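Local atomic coordinates of restriction endonuclease LpnPI (Legionella pneumophila subsp. pneumophila str. Philadelphia 1, PDB entry 4RZL), a protein that probably binds DNA and cleaves it as an endonuclease that depends on cytosine modification, this chain being its N-terminal, SRA-like DNA recognition domain. Residues N209-N212 against P213-Q216; N109-L112 against K113-D117. All coordinates share one frame; numbering follows the deposited sequence.

In the fold
Both contacts are local, each lying within one continuous piece of the DNA recognition domain. In contact 2, 109-112 and 113-117 are successive turns of helix 108-119, packed against strands 65-70 and 176-187 of the large mixed sheet. Contact 1, later in the chain, is where the loop after helix 195-199 passes into helix 212-220. The two centres lie 22 Å apart, and the nearest atoms stay about 9 Å from each other, so the contacts do not touch. Their centres are 16 Å (contact 1) and 13 Å (contact 2) from that of the chain. A pentaethylene glycol, probably from the crystallisation liquor, approaches the Y215 side chain to about 4 Å.

Contact 1 of 2, residues N209-N212 against P213-Q216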
loop_
_atom_site.group_PDB
_atom_site.type_symbol
_atom_site.label_atom_id
_atom_site.label_comp_id
_atom_site.label_asym_id
_atom_site.label_seq_id
_atom_site.Cartn_x
_atom_site.Cartn_y
_atom_site.Cartn_z
ATOM N N ASN A 209 16.887 8.335 -7.514
ATOM C CA ASN A 209 17.267 7.106 -6.836
ATOM C C ASN A 209 16.375 6.716 -5.656
ATOM O O ASN A 209 16.736 5.807 -4.914
ATOM C CB ASN A 209 18.707 7.228 -6.322
ATOM C CG ASN A 209 19.745 7.000 -7.403
ATOM O OD1 ASN A 209 19.416 6.887 -8.585
ATOM N ND2 ASN A 209 21.015 6.944 -7.001
ATOM N N SER A 210 15.257 7.419 -5.458
ATOM C CA SER A 210 14.360 7.161 -4.319
ATOM C C SER A 210 13.984 5.682 -4.200
ATOM O O SER A 210 13.970 5.114 -3.113
ATOM C CB SER A 210 13.068 7.979 -4.431
ATOM O OG SER A 210 13.299 9.345 -4.221
ATOM N N LEU A 211 13.686 5.055 -5.329
ATOM C CA LEU A 211 13.213 3.682 -5.292
ATOM C C LEU A 211 14.257 2.656 -5.664
ATOM O O LEU A 211 13.913 1.533 -6.021
ATOM C CB LEU A 211 12.002 3.515 -6.208
ATOM C CG LEU A 211 10.747 3.491 -5.332
ATOM C CD1 LEU A 211 10.439 4.886 -4.803
ATOM C CD2 LEU A 211 9.565 2.899 -6.064
ATOM N N ASN A 212 15.531 3.012 -5.524
ATOM C CA ASN A 212 16.591 2.052 -5.815
ATOM C C ASN A 212 16.452 0.717 -5.050
ATOM O O ASN A 212 16.689 -0.336 -5.631
ATOM C CB ASN A 212 17.961 2.688 -5.564
ATOM C CG ASN A 212 18.514 3.380 -6.813
ATOM O OD1 ASN A 212 17.784 3.625 -7.784
ATOM N ND2 ASN A 212 19.796 3.706 -6.787
ATOM N N PRO A 213 16.050 0.744 -3.763
ATOM C CA PRO A 213 15.845 -0.576 -3.140
ATOM C C PRO A 213 14.690 -1.371 -3.757
ATOM O O PRO A 213 14.683 -2.599 -3.687
ATOM C CB PRO A 213 15.548 -0.232 -1.678
ATOM C CG PRO A 213 16.266 1.075 -1.466
ATOM C CD PRO A 213 16.062 1.825 -2.759
ATOM N N PHE A 214 13.727 -0.684 -4.355
ATOM C CA PHE A 214 12.652 -1.385 -5.049
ATOM C C PHE A 214 13.217 -2.028 -6.311
ATOM O O PHE A 214 12.978 -3.203 -6.583
ATOM C CB PHE A 214 11.494 -0.445 -5.402
ATOM C CG PHE A 214 10.494 -1.056 -6.348
ATOM C CD1 PHE A 214 9.570 -1.984 -5.893
ATOM C CD2 PHE A 214 10.500 -0.725 -7.695
ATOM C CE1 PHE A 214 8.657 -2.557 -6.760
ATOM C CE2 PHE A 214 9.587 -1.292 -8.570
ATOM C CZ PHE A 214 8.669 -2.211 -8.107
ATOM N N TYR A 215 13.974 -1.255 -7.081
ATOM C CA TYR A 215 14.532 -1.773 -8.336
ATOM C C TYR A 215 15.537 -2.887 -8.083
ATOM O O TYR A 215 15.657 -3.811 -8.871
ATOM C CB TYR A 215 15.159 -0.638 -9.139
ATOM C CG TYR A 215 14.107 0.313 -9.652
ATOM C CD1 TYR A 215 13.061 -0.157 -10.443
ATOM C CD2 TYR A 215 14.132 1.661 -9.327
ATOM C CE1 TYR A 215 12.084 0.692 -10.908
ATOM C CE2 TYR A 215 13.159 2.523 -9.794
ATOM C CZ TYR A 215 12.139 2.033 -10.585
ATOM O OH TYR A 215 11.153 2.879 -11.057
ATOM N N GLN A 216 16.233 -2.809 -6.957
ATOM C CA GLN A 216 17.100 -3.886 -6.531
ATOM C C GLN A 216 16.274 -5.155 -6.278
ATOM O O GLN A 216 16.636 -6.239 -6.742
ATOM C CB GLN A 216 17.887 -3.471 -5.285
ATOM C CG GLN A 216 18.999 -4.441 -4.888
ATOM C CD GLN A 216 18.507 -5.686 -4.194
ATOM O OE1 GLN A 216 18.856 -6.807 -4.583
ATOM N NE2 GLN A 216 17.704 -5.505 -3.152
#
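L211 meets F214 and Y215 at the start of helix 212-220, where L211 holds the N-cap position and its carbonyl opens the helical hydrogen-bond ladder. Two amides converge on L211 O: Y215 N binds it at 3.0 Å with an N-H...O angle of 161°, while the bond from F214 N is weak and strongly bent. One residue further along, Q216 N donates to N212 O at 2.8 Å.

The tight part is where the L211 side chain meets F214 and Y215. Its CD2 packs 3.9 Å from F214 CB, and its CB meets Y215 CE2. With Y215 CG beside its own backbone N (chi1 -68°), the ring swings back over the first turn; F214 takes the other course (chi1 169°) and carries its ring away toward P131 and L188. W197 of helix 195-199 touches both L211, which is buried, and Y215.

The N212 side is looser. This residue is exposed and its CB points away from the turn, so its amide makes only a distant approach, OD1 to Y215 CD2 at 4.4 Å. Y215 OH, meanwhile, is hydrogen-bonded to Q207 OE1, and CD2 of the same ring lies 3.3 Å from L211 O.

Contact 2 of 2, residues N109-L112 against K113-D117; sequences NATL and KMLFD
L112 and F116, one helical turn apart, lie side by side and point the same way from helix 108-119, with L112 CD2 4.2 Å from F116 CE1. Both side chains start with CG anti to the carbonyl carbon (chi1 -74° and -78°), which keeps them running together along one side of the helix. The F116 ring also turns its edge to the backbone: L112 O lies in the ring plane, 3.2 Å from CD1. That same oxygen accepts F116 N at 3.0 Å in a nearly straight bond, one of four successive i to i+4 bonds that define the alpha-helix here.

T111 and L115 form a second, similarly aligned pair. The threonine methyl CG2 sits 4.1 Å from both CG and CD1 of L115, while OG1 turns back to bond Q107 O. L115 CG lies closer still to the backbone, 3.2 Å from T111 O.

Charge marks another side. K113 is extended until its last torsion, whose bend (chi4 47°) brings NZ to D117 OD2 at 3.0 Å, a salt bridge using the carboxylate's syn lone pair. M114, not part of this pair, has its CG 3.5 Å from A110 O.

The two hydrophobic pairs meet different strands of the large sheet. L112 and F116 rest on strand 176-187, where F116 meets F185 edge-to-face; T111 and L115 both touch I66 of strand 65-70. Near the helix start, N109 bonds I101 O and N180 OD1 through ND2, tying that end to strand 176-187 as well.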
loop_
_atom_site.group_PDB
_atom_site.type_symbol
_atom_site.label_atom_id
_atom_site.label_comp_id
_atom_site.label_asym_id
_atom_site.label_seq_id
_atom_site.Cartn_x
_atom_site.Cartn_y
_atom_site.Cartn_z
ATOM N N ASN A 109 -8.421 -7.998 -5.129
ATOM C CA ASN A 109 -8.066 -9.400 -4.941
ATOM C C ASN A 109 -7.496 -10.038 -6.195
ATOM O O ASN A 109 -6.508 -10.765 -6.120
ATOM C CB ASN A 109 -9.280 -10.191 -4.459
ATOM C CG ASN A 109 -9.512 -10.030 -2.983
ATOM O OD1 ASN A 109 -8.642 -9.543 -2.264
ATOM N ND2 ASN A 109 -10.689 -10.425 -2.518
ATOM N N ALA A 110 -8.089 -9.752 -7.354
ATOM C CA ALA A 110 -7.545 -10.286 -8.601
ATOM C C ALA A 110 -6.107 -9.776 -8.814
ATOM O O ALA A 110 -5.226 -10.501 -9.273
ATOM C CB ALA A 110 -8.440 -9.896 -9.782
ATOM N N THR A 111 -5.867 -8.521 -8.458
ATOM C CA THR A 111 -4.548 -7.937 -8.660
ATOM C C THR A 111 -3.549 -8.511 -7.654
ATOM O O THR A 111 -2.400 -8.808 -8.025
ATOM C CB THR A 111 -4.585 -6.405 -8.551
ATOM O OG1 THR A 111 -5.531 -5.891 -9.493
ATOM C CG2 THR A 111 -3.213 -5.811 -8.844
ATOM N N LEU A 112 -3.988 -8.677 -6.398
ATOM C CA LEU A 112 -3.160 -9.320 -5.374
ATOM C C LEU A 112 -2.708 -10.684 -5.868
ATOM O O LEU A 112 -1.531 -11.021 -5.780
ATOM C CB LEU A 112 -3.898 -9.464 -4.042
ATOM C CG LEU A 112 -4.098 -8.211 -3.184
ATOM C CD1 LEU A 112 -4.977 -8.505 -1.965
ATOM C CD2 LEU A 112 -2.778 -7.662 -2.733
ATOM N N LYS A 113 -3.628 -11.463 -6.426
ATOM C CA LYS A 113 -3.244 -12.786 -6.910
ATOM C C LYS A 113 -2.165 -12.682 -7.996
ATOM O O LYS A 113 -1.179 -13.427 -7.995
ATOM C CB LYS A 113 -4.460 -13.556 -7.441
ATOM C CG LYS A 113 -4.076 -14.943 -7.967
ATOM C CD LYS A 113 -5.245 -15.696 -8.602
ATOM C CE LYS A 113 -4.776 -16.995 -9.277
ATOM N NZ LYS A 113 -3.849 -17.767 -8.376
ATOM N N MET A 114 -2.343 -11.747 -8.920
ATOM C CA MET A 114 -1.364 -11.554 -9.994
ATOM C C MET A 114 0.009 -11.150 -9.467
ATOM O O MET A 114 1.027 -11.673 -9.919
ATOM C CB MET A 114 -1.853 -10.494 -10.980
ATOM C CG MET A 114 -2.964 -10.982 -11.897
ATOM S SD MET A 114 -3.545 -9.643 -12.938
ATOM C CE MET A 114 -1.970 -8.935 -13.441
ATOM N N LEU A 115 0.013 -10.231 -8.505
ATOM C CA LEU A 115 1.246 -9.703 -7.936
ATOM C C LEU A 115 2.030 -10.770 -7.181
ATOM O O LEU A 115 3.247 -10.866 -7.330
ATOM C CB LEU A 115 0.947 -8.542 -6.998
ATOM C CG LEU A 115 0.359 -7.278 -7.596
ATOM C CD1 LEU A 115 0.158 -6.276 -6.475
ATOM C CD2 LEU A 115 1.277 -6.731 -8.635
ATOM N N PHE A 116 1.346 -11.581 -6.377
ATOM C CA PHE A 116 2.063 -12.626 -5.645
ATOM C C PHE A 116 2.507 -13.774 -6.576
ATOM O O PHE A 116 3.626 -14.285 -6.440
ATOM C CB PHE A 116 1.208 -13.145 -4.481
ATOM C CG PHE A 116 1.219 -12.223 -3.292
ATOM C CD1 PHE A 116 0.449 -11.059 -3.293
ATOM C CD2 PHE A 116 2.046 -12.482 -2.205
ATOM C CE1 PHE A 116 0.479 -10.185 -2.207
ATOM C CE2 PHE A 116 2.086 -11.608 -1.113
ATOM C CZ PHE A 116 1.294 -10.459 -1.116
ATOM N N ASP A 117 1.677 -14.131 -7.554
ATOM C CA ASP A 117 2.066 -15.167 -8.519
ATOM C C ASP A 117 3.294 -14.734 -9.341
ATOM O O ASP A 117 4.185 -15.528 -9.593
ATOM C CB ASP A 117 0.895 -15.519 -9.451
ATOM C CG ASP A 117 -0.232 -16.274 -8.721
ATOM O OD1 ASP A 117 -0.019 -16.694 -7.563
ATOM O OD2 ASP A 117 -1.316 -16.472 -9.312
#